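Local coordinates for protein iron-containing alcohol dehydrogenase (Ralstonia eutropha, PDB 3JZD) that probably reduces maleylacetate to 3-oxoadipate with NADH or NADPH, a step in the breakdown of aromatic compounds, and works as a homodimer, at residues A29-L34 with D56-L61; P130-T135 with T139-R144; S171-I176 with A205-V210; R323-A328 with E342-L347. All blocks are in the same frame, centred on the assembly; numbering follows the deposited sequence.

Interaction 1. Residues A29-L34 with D56-L61; sequences AEVERL and DLLGPL
Val31 and Leu58 meet at about a right angle, Val31 CG2 lying 3.9 Å from Leu58 CD2. Both of Val31's methyls are used: with CG1 anti to the backbone N (chi1 167°), CG2 stays beside that N and faces Leu58, while CG1 comes more loosely to Leu61, 4.4 Å from its CD1. That same Leu61 methyl is crossed by the chain of Glu32, again nearly perpendicular, with Glu32 CG 3.8 Å from Leu61 CD1. A branched residue suits the buried position of Val31, since a short side chain can serve two leucines. Glu32 suits the margin, where its CG lies against Leu61 and its carboxylate lies at the exposed side. No hydrogen bond joins the two segments. Gly59, just after the helix, takes positive phi (59°), which favours glycine, and turns the chain so that Leu61 points at 29-34 and the end of Leu58 reaches it as well. Leu61, in the short 3-10 turn just before strand 62-66, pairs through its backbone with Ala39. Helix 27-33 and the end of helix 48-58 thus pack together beside strand 39-42, on whose Ala39 both Val31 and Leu58 rest, near the strand 62-66 edge of the nucleotide-binding domain's parallel sheet.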
loop_
_atom_site.group_PDB
_atom_site.type_symbol
_atom_site.label_atom_id
_atom_site.label_comp_id
_atom_site.label_asym_id
_atom_site.label_seq_id
_atom_site.Cartn_x
_atom_site.Cartn_y
_atom_site.Cartn_z
ATOM N N ALA A 29 -1.777 -4.488 24.612
ATOM C CA ALA A 29 -0.489 -4.787 23.954
ATOM C C ALA A 29 -0.118 -3.645 22.976
ATOM O O ALA A 29 1.037 -3.282 22.882
ATOM C CB ALA A 29 -0.508 -6.159 23.206
ATOM N N GLU A 30 -1.112 -3.070 22.291
ATOM C CA GLU A 30 -0.844 -1.966 21.337
ATOM C C GLU A 30 -0.495 -0.642 21.996
ATOM O O GLU A 30 0.360 0.114 21.513
ATOM C CB GLU A 30 -2.012 -1.828 20.359
ATOM C CG GLU A 30 -2.131 -3.039 19.457
ATOM C CD GLU A 30 -0.846 -3.286 18.622
ATOM O OE1 GLU A 30 -0.155 -2.316 18.238
ATOM O OE2 GLU A 30 -0.553 -4.447 18.340
ATOM N N VAL A 31 -1.154 -0.349 23.101
ATOM C CA VAL A 31 -0.801 0.817 23.921
ATOM C C VAL A 31 0.626 0.644 24.498
ATOM O O VAL A 31 1.440 1.585 24.435
ATOM C CB VAL A 31 -1.866 1.038 25.033
ATOM C CG1 VAL A 31 -1.402 2.023 26.098
ATOM C CG2 VAL A 31 -3.203 1.529 24.378
ATOM N N GLU A 32 0.925 -0.549 25.035
ATOM C CA GLU A 32 2.249 -0.845 25.615
ATOM C C GLU A 32 3.313 -0.685 24.540
ATOM O O GLU A 32 4.364 -0.175 24.807
ATOM C CB GLU A 32 2.315 -2.277 26.218
ATOM C CG GLU A 32 1.479 -2.503 27.516
ATOM C CD GLU A 32 1.225 -3.989 27.910
ATOM O OE1 GLU A 32 1.224 -4.925 27.062
ATOM O OE2 GLU A 32 0.979 -4.207 29.109
ATOM N N ARG A 33 3.000 -1.079 23.310
ATOM C CA ARG A 33 3.944 -1.007 22.191
ATOM C C ARG A 33 4.324 0.437 21.878
ATOM O O ARG A 33 5.438 0.729 21.510
ATOM C CB ARG A 33 3.310 -1.701 20.986
ATOM C CG ARG A 33 4.230 -2.023 19.862
ATOM C CD ARG A 33 3.535 -2.900 18.809
ATOM N NE ARG A 33 4.522 -3.302 17.791
ATOM C CZ ARG A 33 4.972 -2.499 16.811
ATOM N NH1 ARG A 33 4.513 -1.257 16.683
ATOM N NH2 ARG A 33 5.885 -2.934 15.943
ATOM N N LEU A 34 3.377 1.347 22.040
ATOM C CA LEU A 34 3.615 2.760 21.851
ATOM C C LEU A 34 4.403 3.338 23.035
ATOM O O LEU A 34 4.807 4.483 23.004
ATOM C CB LEU A 34 2.272 3.493 21.724
ATOM C CG LEU A 34 1.517 3.223 20.436
ATOM C CD1 LEU A 34 0.125 3.794 20.494
ATOM C CD2 LEU A 34 2.321 3.795 19.254
ATOM N N ASP A 56 -11.695 -1.868 30.387
ATOM C CA ASP A 56 -11.389 -3.031 31.185
ATOM C C ASP A 56 -10.213 -3.833 30.619
ATOM O O ASP A 56 -9.428 -4.349 31.386
ATOM C CB ASP A 56 -12.600 -3.923 31.348
ATOM C CG ASP A 56 -13.649 -3.306 32.289
ATOM O OD1 ASP A 56 -13.330 -2.339 33.024
ATOM O OD2 ASP A 56 -14.793 -3.787 32.282
ATOM N N LEU A 57 -10.113 -3.963 29.296
ATOM C CA LEU A 57 -8.984 -4.653 28.712
ATOM C C LEU A 57 -7.659 -3.933 29.062
ATOM O O LEU A 57 -6.659 -4.581 29.315
ATOM C CB LEU A 57 -9.146 -4.817 27.197
ATOM C CG LEU A 57 -10.134 -5.923 26.812
ATOM C CD1 LEU A 57 -10.716 -5.760 25.411
ATOM C CD2 LEU A 57 -9.454 -7.240 26.942
ATOM N N LEU A 58 -7.665 -2.617 29.100
ATOM C CA LEU A 58 -6.452 -1.854 29.402
ATOM C C LEU A 58 -5.996 -2.019 30.849
ATOM O O LEU A 58 -4.803 -1.880 31.147
ATOM C CB LEU A 58 -6.665 -0.371 29.126
ATOM C CG LEU A 58 -6.762 -0.026 27.653
ATOM C CD1 LEU A 58 -7.199 1.428 27.491
ATOM C CD2 LEU A 58 -5.426 -0.291 26.964
ATOM N N GLY A 59 -6.962 -2.303 31.729
ATOM C CA GLY A 59 -6.705 -2.534 33.118
ATOM C C GLY A 59 -6.036 -1.308 33.689
ATOM O O GLY A 59 -6.549 -0.217 33.493
ATOM N N PRO A 60 -4.847 -1.475 34.298
ATOM C CA PRO A 60 -4.176 -0.354 34.921
ATOM C C PRO A 60 -3.612 0.648 33.927
ATOM O O PRO A 60 -3.182 1.706 34.358
ATOM C CB PRO A 60 -3.064 -1.029 35.731
ATOM C CG PRO A 60 -2.742 -2.204 34.934
ATOM C CD PRO A 60 -4.058 -2.708 34.447
ATOM N N LEU A 61 -3.611 0.332 32.631
ATOM C CA LEU A 61 -3.197 1.280 31.620
ATOM C C LEU A 61 -4.307 2.284 31.327
ATOM O O LEU A 61 -4.061 3.260 30.671
ATOM C CB LEU A 61 -2.841 0.589 30.308
ATOM C CG LEU A 61 -1.631 -0.321 30.261
ATOM C CD1 LEU A 61 -1.726 -1.173 29.050
ATOM C CD2 LEU A 61 -0.327 0.529 30.279
#

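Interaction 2. Residues P130-T135 with T139-R144; sequences PVYGLT and TKRTGR. With NAD (nicotinamide-adenine-dinucleotide), chain E.
Val131-Thr135 and Thr139-Arg144 run antiparallel as a beta hairpin, with Tyr132-Gly143 and Leu134-Arg141 as its hydrogen-bonded pairs; the bond from Arg141 N to Leu134 O is short, 2.7 Å, and nearly straight at 171°. On one face Tyr132 folds back over its partner strand. Its CG sits between the backbone N and the carbonyl carbon (chi1 60°), which lays the ring over Gly143, and Gly143 CA makes a CH-pi contact 3.9 Å from the ring centroid. Glycine suits this place because a side chain would collide with the phenol. A water bridges Tyr132 OH, at 2.6 Å, to the carbonyl O of Arg144. Farther along the same face, Leu134 and Arg141 lie side by side, with Leu134 CD1 3.5 Å from Arg141 NH2. The other face bears Val131, Lys140 and Arg144. The flat guanidinium of Arg144 has Val131 CG2 over one face, 3.4 Å from NH1, and its NE passes the Pro130 ring. The extended chain of Lys140 passes Gly133, which leaves it room, and brings NZ 2.7 Å from the ribose O2D of NAD; NZ is also hydrogen-bonded to His72. The nicotinamide N7N donates to Val131 O at 2.9 Å, a carbonyl that also receives Lys106. The hairpin therefore forms one wall of the nicotinamide-ribose site, while its Tyr132-Leu134 face packs on helix 99-112, with Leu134 and Arg141 also touching helix 75-88.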
loop_
_atom_site.group_PDB
_atom_site.type_symbol
_atom_site.label_atom_id
_atom_site.label_comp_id
_atom_site.label_asym_id
_atom_site.label_seq_id
_atom_site.Cartn_x
_atom_site.Cartn_y
_atom_site.Cartn_z
ATOM N N PRO A 130 -4.723 12.012 7.504
ATOM C CA PRO A 130 -4.145 13.077 8.325
ATOM C C PRO A 130 -5.042 14.330 8.421
ATOM O O PRO A 130 -4.564 15.417 8.856
ATOM C CB PRO A 130 -2.868 13.445 7.556
ATOM C CG PRO A 130 -3.192 13.156 6.120
ATOM C CD PRO A 130 -4.246 12.060 6.108
ATOM N N VAL A 131 -6.303 14.195 8.021
ATOM C CA VAL A 131 -7.257 15.312 8.022
ATOM C C VAL A 131 -8.106 15.337 9.270
ATOM O O VAL A 131 -8.671 14.308 9.690
ATOM C CB VAL A 131 -8.158 15.294 6.768
ATOM C CG1 VAL A 131 -9.240 16.370 6.871
ATOM C CG2 VAL A 131 -7.294 15.555 5.500
ATOM N N TYR A 132 -8.136 16.499 9.916
ATOM C CA TYR A 132 -8.957 16.689 11.104
ATOM C C TYR A 132 -10.028 17.724 10.796
ATOM O O TYR A 132 -9.924 18.489 9.827
ATOM C CB TYR A 132 -8.128 17.161 12.302
ATOM C CG TYR A 132 -7.423 18.469 12.065
ATOM C CD1 TYR A 132 -8.046 19.689 12.356
ATOM C CD2 TYR A 132 -6.152 18.496 11.530
ATOM C CE1 TYR A 132 -7.408 20.880 12.110
ATOM C CE2 TYR A 132 -5.503 19.685 11.292
ATOM C CZ TYR A 132 -6.135 20.865 11.579
ATOM O OH TYR A 132 -5.475 22.034 11.337
ATOM N N GLY A 133 -11.045 17.754 11.648
ATOM C CA GLY A 133 -12.157 18.685 11.518
ATOM C C GLY A 133 -12.582 19.220 12.870
ATOM O O GLY A 133 -12.576 18.499 13.854
ATOM N N LEU A 134 -12.951 20.494 12.902
ATOM C CA LEU A 134 -13.409 21.157 14.119
ATOM C C LEU A 134 -14.589 22.038 13.732
ATOM O O LEU A 134 -14.554 22.706 12.702
ATOM C CB LEU A 134 -12.285 22.012 14.717
ATOM C CG LEU A 134 -11.085 21.265 15.284
ATOM C CD1 LEU A 134 -10.024 22.271 15.804
ATOM C CD2 LEU A 134 -11.549 20.329 16.406
ATOM N N THR A 135 -15.657 22.006 14.501
ATOM C CA THR A 135 -16.796 22.862 14.164
ATOM C C THR A 135 -16.781 24.038 15.130
ATOM O O THR A 135 -16.806 23.842 16.348
ATOM C CB THR A 135 -18.138 22.118 14.194
ATOM O OG1 THR A 135 -18.052 20.995 13.318
ATOM C CG2 THR A 135 -19.289 23.051 13.726
ATOM N N THR A 139 -19.663 26.321 11.723
ATOM C CA THR A 139 -19.023 25.928 10.472
ATOM C C THR A 139 -17.756 25.079 10.724
ATOM O O THR A 139 -16.842 25.426 11.516
ATOM C CB THR A 139 -18.716 27.121 9.551
ATOM O OG1 THR A 139 -17.636 27.861 10.095
ATOM C CG2 THR A 139 -19.954 28.039 9.379
ATOM N N LYS A 140 -17.718 23.970 10.001
ATOM C CA LYS A 140 -16.643 23.026 10.120
ATOM C C LYS A 140 -15.400 23.484 9.402
ATOM O O LYS A 140 -15.411 23.772 8.212
ATOM C CB LYS A 140 -17.073 21.690 9.546
ATOM C CG LYS A 140 -16.105 20.570 9.856
ATOM C CD LYS A 140 -16.684 19.270 9.375
ATOM C CE LYS A 140 -15.796 18.129 9.719
ATOM N NZ LYS A 140 -16.531 16.888 9.454
ATOM N N ARG A 141 -14.316 23.529 10.142
ATOM C CA ARG A 141 -13.034 23.873 9.600
ATOM C C ARG A 141 -12.220 22.564 9.579
ATOM O O ARG A 141 -12.256 21.799 10.534
ATOM C CB ARG A 141 -12.391 24.920 10.491
ATOM C CG ARG A 141 -10.943 25.181 10.185
ATOM C CD ARG A 141 -10.379 26.331 11.034
ATOM N NE ARG A 141 -10.558 26.180 12.485
ATOM C CZ ARG A 141 -9.673 25.640 13.326
ATOM N NH1 ARG A 141 -8.514 25.146 12.887
ATOM N NH2 ARG A 141 -9.954 25.579 14.630
ATOM N N THR A 142 -11.544 22.274 8.483
ATOM C CA THR A 142 -10.730 21.082 8.426
ATOM C C THR A 142 -9.320 21.479 8.058
ATOM O O THR A 142 -9.098 22.529 7.487
ATOM C CB THR A 142 -11.209 20.089 7.387
ATOM O OG1 THR A 142 -10.971 20.651 6.100
ATOM C CG2 THR A 142 -12.711 19.752 7.575
ATOM N N GLY A 143 -8.375 20.637 8.438
ATOM C CA GLY A 143 -6.963 20.852 8.131
ATOM C C GLY A 143 -6.250 19.507 8.066
ATOM O O GLY A 143 -6.852 18.457 8.321
ATOM N N ARG A 144 -4.970 19.549 7.745
ATOM C CA ARG A 144 -4.166 18.365 7.580
ATOM C C ARG A 144 -2.965 18.521 8.473
ATOM O O ARG A 144 -2.374 19.591 8.528
ATOM C CB ARG A 144 -3.722 18.270 6.133
ATOM C CG ARG A 144 -3.339 16.879 5.678
ATOM C CD ARG A 144 -2.976 16.848 4.164
ATOM N NE ARG A 144 -3.259 15.534 3.572
ATOM C CZ ARG A 144 -4.396 15.206 2.935
ATOM N NH1 ARG A 144 -5.371 16.097 2.753
ATOM N NH2 ARG A 144 -4.554 13.981 2.453
HETATM P PA NAD E . -20.435 8.801 13.605
HETATM O O1A NAD E . -19.050 8.632 14.156
HETATM O O2A NAD E . -20.799 10.221 13.680
HETATM O O5B NAD E . -21.439 7.726 14.254
HETATM C C5B NAD E . -22.851 7.902 14.163
HETATM C C4B NAD E . -23.518 7.159 15.306
HETATM O O4B NAD E . -23.368 5.759 15.181
HETATM C C3B NAD E . -22.877 7.519 16.642
HETATM O O3B NAD E . -23.848 7.685 17.635
HETATM C C2B NAD E . -22.061 6.304 17.012
HETATM O O2B NAD E . -21.904 6.169 18.405
HETATM C C1B NAD E . -22.896 5.192 16.383
HETATM N N9A NAD E . -22.098 4.011 16.058
HETATM C C8A NAD E . -20.917 4.044 15.360
HETATM N N7A NAD E . -20.487 2.780 15.219
HETATM C C5A NAD E . -21.343 1.937 15.813
HETATM C C6A NAD E . -21.343 0.547 15.997
HETATM N N6A NAD E . -20.591 -0.268 15.284
HETATM N N1A NAD E . -22.368 -0.017 16.717
HETATM C C2A NAD E . -23.370 0.762 17.245
HETATM N N3A NAD E . -23.378 2.132 17.055
HETATM C C4A NAD E . -22.362 2.719 16.364
HETATM O O3 NAD E . -20.613 8.372 12.061
HETATM P PN NAD E . -19.460 8.257 10.943
HETATM O O1N NAD E . -20.254 8.301 9.639
HETATM O O2N NAD E . -18.540 7.152 11.279
HETATM O O5D NAD E . -18.573 9.540 11.066
HETATM C C5D NAD E . -18.896 10.696 10.350
HETATM C C4D NAD E . -18.078 11.824 10.945
HETATM O O4D NAD E . -16.726 11.531 10.693
HETATM C C3D NAD E . -18.357 13.154 10.272
HETATM O O3D NAD E . -18.038 14.169 11.173
HETATM C C2D NAD E . -17.393 13.146 9.128
HETATM O O2D NAD E . -17.163 14.436 8.619
HETATM C C1D NAD E . -16.187 12.508 9.820
HETATM N N1N NAD E . -15.242 11.936 8.846
HETATM C C2N NAD E . -13.986 12.482 8.777
HETATM C C3N NAD E . -13.053 11.979 7.881
HETATM C C7N NAD E . -11.640 12.516 7.866
HETATM O O7N NAD E . -10.697 11.963 7.000
HETATM N N7N NAD E . -11.243 13.475 8.681
HETATM C C4N NAD E . -13.414 10.904 7.053
HETATM C C5N NAD E . -14.688 10.351 7.138
HETATM C C6N NAD E . -15.595 10.866 8.067
HETATM O O HOH W 1 -3.223 22.075 9.950
#

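Interaction 3. Residues S171-I176 with A205-V210; sequences SALNAI and AGIPAV
Ile207 reaches from helix 205-210 into the surface of helix 171-176 and takes part in every contact between them. From its CB, directed toward the other helix, the longer branch leaves with CG1 anti to the carbonyl carbon (chi1 -76°), and this sends CG1 and then CD1 across the gap. CG1 is the first atom to touch, 3.6 Å from Ala172 CB. One bond farther on, CD1 lies against the same methyl, 3.7 Å from Ala172 CB, so the alanine is met by two successive carbons of the isoleucine. The tip then reaches Ile176, CD1 to CD1 at 4.2 Å, the two side chains pointing at each other tip to tip. More loosely, Leu173 CG stands 4.4 Å from Ile207 CD1 and borders the tip.

The two helices run almost exactly antiparallel, 176° between their directions, with axes 10.9 Å apart. They belong to the all-helical C-terminal domain characteristic of iron-containing alcohol dehydrogenases. At this separation a small residue is apt opposite a large one: Ala172 lets the isoleucine come in close, and the beta-branched Ile207 fills the interval with purely apolar atoms, in keeping with its buried setting. Helix 205-210 is kinked at Pro208, which lacks an N-H to bond to the preceding turn. Helix 294-304 joins the same core, Leu298 touching Leu173 and Ile176, and Leu301 touching Ile207. On another side of helix 171-176, the hydroxyl of Ser171 is hydrogen-bonded to the backbone N of Tyr123, beside the NAD-binding Thr122.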
loop_
_atom_site.group_PDB
_atom_site.type_symbol
_atom_site.label_atom_id
_atom_site.label_comp_id
_atom_site.label_asym_id
_atom_site.label_seq_id
_atom_site.Cartn_x
_atom_site.Cartn_y
_atom_site.Cartn_z
ATOM N N SER A 171 -22.760 4.063 5.604
ATOM C CA SER A 171 -21.350 4.299 5.884
ATOM C C SER A 171 -20.535 3.560 4.819
ATOM O O SER A 171 -19.493 4.012 4.437
ATOM C CB SER A 171 -20.958 3.799 7.274
ATOM O OG SER A 171 -19.589 4.107 7.560
ATOM N N ALA A 172 -21.041 2.437 4.338
ATOM C CA ALA A 172 -20.332 1.649 3.340
ATOM C C ALA A 172 -20.246 2.416 2.036
ATOM O O ALA A 172 -19.232 2.345 1.349
ATOM C CB ALA A 172 -21.005 0.290 3.151
ATOM N N LEU A 173 -21.312 3.156 1.691
ATOM C CA LEU A 173 -21.316 3.989 0.473
ATOM C C LEU A 173 -20.452 5.219 0.655
ATOM O O LEU A 173 -19.806 5.657 -0.290
ATOM C CB LEU A 173 -22.757 4.299 0.017
ATOM C CG LEU A 173 -23.280 3.047 -0.713
ATOM C CD1 LEU A 173 -24.715 2.842 -0.623
ATOM C CD2 LEU A 173 -22.802 3.134 -2.181
ATOM N N ASN A 174 -20.355 5.721 1.888
ATOM C CA ASN A 174 -19.441 6.822 2.196
ATOM C C ASN A 174 -18.001 6.366 1.843
ATOM O O ASN A 174 -17.250 7.071 1.172
ATOM C CB ASN A 174 -19.632 7.205 3.656
ATOM C CG ASN A 174 -18.727 8.308 4.129
ATOM O OD1 ASN A 174 -18.051 8.998 3.355
ATOM N ND2 ASN A 174 -18.709 8.482 5.418
ATOM N N ALA A 175 -17.641 5.160 2.247
ATOM C CA ALA A 175 -16.309 4.628 1.956
ATOM C C ALA A 175 -16.127 4.451 0.431
ATOM O O ALA A 175 -15.110 4.839 -0.109
ATOM C CB ALA A 175 -16.118 3.308 2.675
ATOM N N ILE A 176 -17.134 3.884 -0.249
ATOM C CA ILE A 176 -17.063 3.713 -1.711
ATOM C C ILE A 176 -16.843 5.063 -2.390
ATOM O O ILE A 176 -16.089 5.144 -3.339
ATOM C CB ILE A 176 -18.323 3.010 -2.283
ATOM C CG1 ILE A 176 -18.279 1.535 -1.932
ATOM C CG2 ILE A 176 -18.430 3.220 -3.835
ATOM C CD1 ILE A 176 -19.535 0.756 -2.207
ATOM N N ALA A 205 -19.610 -6.205 -2.508
ATOM C CA ALA A 205 -19.984 -7.565 -2.153
ATOM C C ALA A 205 -20.416 -7.671 -0.693
ATOM O O ALA A 205 -21.284 -8.469 -0.349
ATOM C CB ALA A 205 -18.806 -8.518 -2.366
ATOM N N GLY A 206 -19.774 -6.921 0.177
ATOM C CA GLY A 206 -20.107 -6.966 1.583
ATOM C C GLY A 206 -21.442 -6.346 1.981
ATOM O O GLY A 206 -22.063 -6.794 2.936
ATOM N N ILE A 207 -21.909 -5.333 1.265
ATOM C CA ILE A 207 -23.172 -4.695 1.640
ATOM C C ILE A 207 -24.319 -5.707 1.649
ATOM O O ILE A 207 -25.039 -5.821 2.653
ATOM C CB ILE A 207 -23.494 -3.466 0.743
ATOM C CG1 ILE A 207 -22.614 -2.291 1.168
ATOM C CG2 ILE A 207 -24.992 -3.103 0.844
ATOM C CD1 ILE A 207 -22.404 -1.186 0.111
ATOM N N PRO A 208 -24.475 -6.481 0.563
ATOM C CA PRO A 208 -25.585 -7.409 0.615
ATOM C C PRO A 208 -25.368 -8.553 1.582
ATOM O O PRO A 208 -26.332 -9.048 2.156
ATOM C CB PRO A 208 -25.746 -7.885 -0.843
ATOM C CG PRO A 208 -24.553 -7.441 -1.563
ATOM C CD PRO A 208 -23.962 -6.283 -0.808
ATOM N N ALA A 209 -24.123 -8.975 1.799
ATOM C CA ALA A 209 -23.895 -10.062 2.734
ATOM C C ALA A 209 -24.230 -9.598 4.171
ATOM O O ALA A 209 -24.852 -10.327 4.929
ATOM C CB ALA A 209 -22.420 -10.622 2.616
ATOM N N VAL A 210 -23.854 -8.372 4.504
ATOM C CA VAL A 210 -24.101 -7.820 5.815
ATOM C C VAL A 210 -25.605 -7.582 5.991
ATOM O O VAL A 210 -26.168 -7.887 7.051
ATOM C CB VAL A 210 -23.272 -6.532 6.050
ATOM C CG1 VAL A 210 -23.796 -5.732 7.211
ATOM C CG2 VAL A 210 -21.822 -6.901 6.246
#

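Interaction 4. Residues R323-A328 with E342-L347; sequences RAADIA and EPIRAL. With CA (calcium ion), chain F.
Ala325, Ala328 and Ile344 make up the apolar part of this contact. With CG1 beside the backbone N (chi1 -76°), CG2 of Ile344 is left anti to it and is set between the two alanines, 3.7 Å from Ala328 CB and 4.2 Å from Ala325 CB. Ala325 and Ala328 stand one turn apart, and the small size of Ala325 lets its CA come within 5.3 Å of Arg345 CA.

Aliphatic contact continues along Arg345, whose CD lies 3.9 Å from Ala325 CB. A bend at chi2 (65°) brings CD back against the alanine methyl, while the guanidinium goes on to polar partners: NE to Asp322 in a salt bridge and NH1 to Gln349. Arginine fits this border position by its greasy stem and charged end.

Metal binding falls to Asp326, whose CB points away from the other helix. It grips a calcium ion with both carboxylate oxygens, OD1 at 2.5 Å and OD2 at 2.4 Å, and two waters add to the coordination.

The helices cross at 131°, the alanine-lined side of 323-328 against Ile344 and Arg345 of 342-347, a close packing in the helical C-terminal domain of the iron-containing alcohol dehydrogenase family.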
loop_
_atom_site.group_PDB
_atom_site.type_symbol
_atom_site.label_atom_id
_atom_site.label_comp_id
_atom_site.label_asym_id
_atom_site.label_seq_id
_atom_site.Cartn_x
_atom_site.Cartn_y
_atom_site.Cartn_z
ATOM N N ARG A 323 -30.073 27.865 -2.496
ATOM C CA ARG A 323 -28.959 28.322 -1.678
ATOM C C ARG A 323 -27.810 27.309 -1.717
ATOM O O ARG A 323 -26.645 27.676 -1.802
ATOM C CB ARG A 323 -29.382 28.545 -0.235
ATOM C CG ARG A 323 -28.235 28.985 0.689
ATOM C CD ARG A 323 -28.653 29.106 2.159
ATOM N NE ARG A 323 -29.715 30.083 2.340
ATOM C CZ ARG A 323 -29.551 31.386 2.590
ATOM N NH1 ARG A 323 -28.353 31.920 2.751
ATOM N NH2 ARG A 323 -30.614 32.172 2.688
ATOM N N ALA A 324 -28.154 26.041 -1.665
ATOM C CA ALA A 324 -27.162 24.987 -1.742
ATOM C C ALA A 324 -26.353 25.084 -3.039
ATOM O O ALA A 324 -25.145 24.828 -3.031
ATOM C CB ALA A 324 -27.845 23.598 -1.622
ATOM N N ALA A 325 -27.010 25.390 -4.157
ATOM C CA ALA A 325 -26.285 25.515 -5.411
ATOM C C ALA A 325 -25.328 26.746 -5.339
ATOM O O ALA A 325 -24.190 26.685 -5.823
ATOM C CB ALA A 325 -27.211 25.621 -6.594
ATOM N N ASP A 326 -25.763 27.838 -4.734
ATOM C CA ASP A 326 -24.865 29.011 -4.587
ATOM C C ASP A 326 -23.627 28.671 -3.773
ATOM O O ASP A 326 -22.520 28.988 -4.203
ATOM C CB ASP A 326 -25.555 30.199 -3.964
ATOM C CG ASP A 326 -26.661 30.780 -4.851
ATOM O OD1 ASP A 326 -26.508 30.875 -6.094
ATOM O OD2 ASP A 326 -27.704 31.151 -4.292
ATOM N N ILE A 327 -23.811 28.028 -2.624
ATOM C CA ILE A 327 -22.715 27.642 -1.744
ATOM C C ILE A 327 -21.791 26.665 -2.491
ATOM O O ILE A 327 -20.580 26.783 -2.367
ATOM C CB ILE A 327 -23.201 26.958 -0.459
ATOM C CG1 ILE A 327 -24.109 27.874 0.377
ATOM C CG2 ILE A 327 -22.030 26.520 0.412
ATOM C CD1 ILE A 327 -24.950 27.123 1.482
ATOM N N ALA A 328 -22.341 25.749 -3.292
ATOM C CA ALA A 328 -21.521 24.786 -4.069
ATOM C C ALA A 328 -20.596 25.499 -5.028
ATOM O O ALA A 328 -19.574 24.960 -5.390
ATOM C CB ALA A 328 -22.409 23.749 -4.905
ATOM N N GLU A 342 -26.096 25.962 -13.214
ATOM C CA GLU A 342 -27.232 25.218 -13.704
ATOM C C GLU A 342 -27.103 23.708 -13.564
ATOM O O GLU A 342 -27.968 23.086 -12.996
ATOM C CB GLU A 342 -27.600 25.627 -15.143
ATOM C CG GLU A 342 -28.904 24.952 -15.632
ATOM C CD GLU A 342 -29.209 25.137 -17.135
ATOM O OE1 GLU A 342 -29.385 26.302 -17.582
ATOM O OE2 GLU A 342 -29.327 24.096 -17.842
ATOM N N PRO A 343 -26.048 23.107 -14.111
ATOM C CA PRO A 343 -25.945 21.674 -13.919
ATOM C C PRO A 343 -25.765 21.272 -12.430
ATOM O O PRO A 343 -26.186 20.212 -12.057
ATOM C CB PRO A 343 -24.745 21.280 -14.779
ATOM C CG PRO A 343 -23.898 22.554 -14.889
ATOM C CD PRO A 343 -24.947 23.650 -14.925
ATOM N N ILE A 344 -25.166 22.114 -11.596
ATOM C CA ILE A 344 -25.093 21.798 -10.146
ATOM C C ILE A 344 -26.480 21.860 -9.521
ATOM O O ILE A 344 -26.846 20.991 -8.715
ATOM C CB ILE A 344 -24.116 22.709 -9.351
ATOM C CG1 ILE A 344 -22.674 22.271 -9.625
ATOM C CG2 ILE A 344 -24.419 22.674 -7.815
ATOM C CD1 ILE A 344 -22.285 20.900 -9.087
ATOM N N ARG A 345 -27.261 22.860 -9.923
ATOM C CA ARG A 345 -28.614 22.991 -9.416
ATOM C C ARG A 345 -29.484 21.792 -9.849
ATOM O O ARG A 345 -30.337 21.347 -9.096
ATOM C CB ARG A 345 -29.250 24.299 -9.882
ATOM C CG ARG A 345 -30.687 24.434 -9.376
ATOM C CD ARG A 345 -30.697 24.539 -7.863
ATOM N NE ARG A 345 -32.034 24.755 -7.351
ATOM C CZ ARG A 345 -32.932 23.788 -7.193
ATOM N NH1 ARG A 345 -32.652 22.528 -7.555
ATOM N NH2 ARG A 345 -34.126 24.075 -6.704
ATOM N N ALA A 346 -29.269 21.281 -11.059
ATOM C CA ALA A 346 -30.006 20.104 -11.566
ATOM C C ALA A 346 -29.546 18.807 -10.835
ATOM O O ALA A 346 -30.356 17.905 -10.586
ATOM C CB ALA A 346 -29.802 19.956 -13.116
ATOM N N LEU A 347 -28.249 18.737 -10.494
ATOM C CA LEU A 347 -27.717 17.606 -9.726
ATOM C C LEU A 347 -28.455 17.590 -8.411
ATOM O O LEU A 347 -28.963 16.574 -7.998
ATOM C CB LEU A 347 -26.211 17.776 -9.452
ATOM C CG LEU A 347 -25.435 16.763 -8.579
ATOM C CD1 LEU A 347 -23.908 16.974 -8.727
ATOM C CD2 LEU A 347 -25.891 16.814 -7.045
HETATM CA CA CA F . -28.670 32.017 -6.343
HETATM O O HOH W 2 -29.610 29.856 -6.534
HETATM O O HOH W 3 -30.329 31.742 -4.651
#

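In the fold
From the N terminus the four contacts close in series, none enclosing or crossing another. Interaction 1 closes a loop through strand 39-42 and belongs to the nucleotide-binding domain. Interaction 2 closes the tight turn of the hairpin, which meets the nicotinamide end of NAD. The chain then passes into the helical domain, where interaction 3 joins helices 165-182 and 190-212, and interaction 4 joins 321-328 and 341-353 near the C-terminal end. Interactions 1 and 4 lie on opposite sides of the chain's centre, about 49 Å apart between centres. Interaction 2 comes nearest to the helical-domain contacts: about 10 Å from interaction 3 and about 9 Å from interaction 4 between nearest atoms.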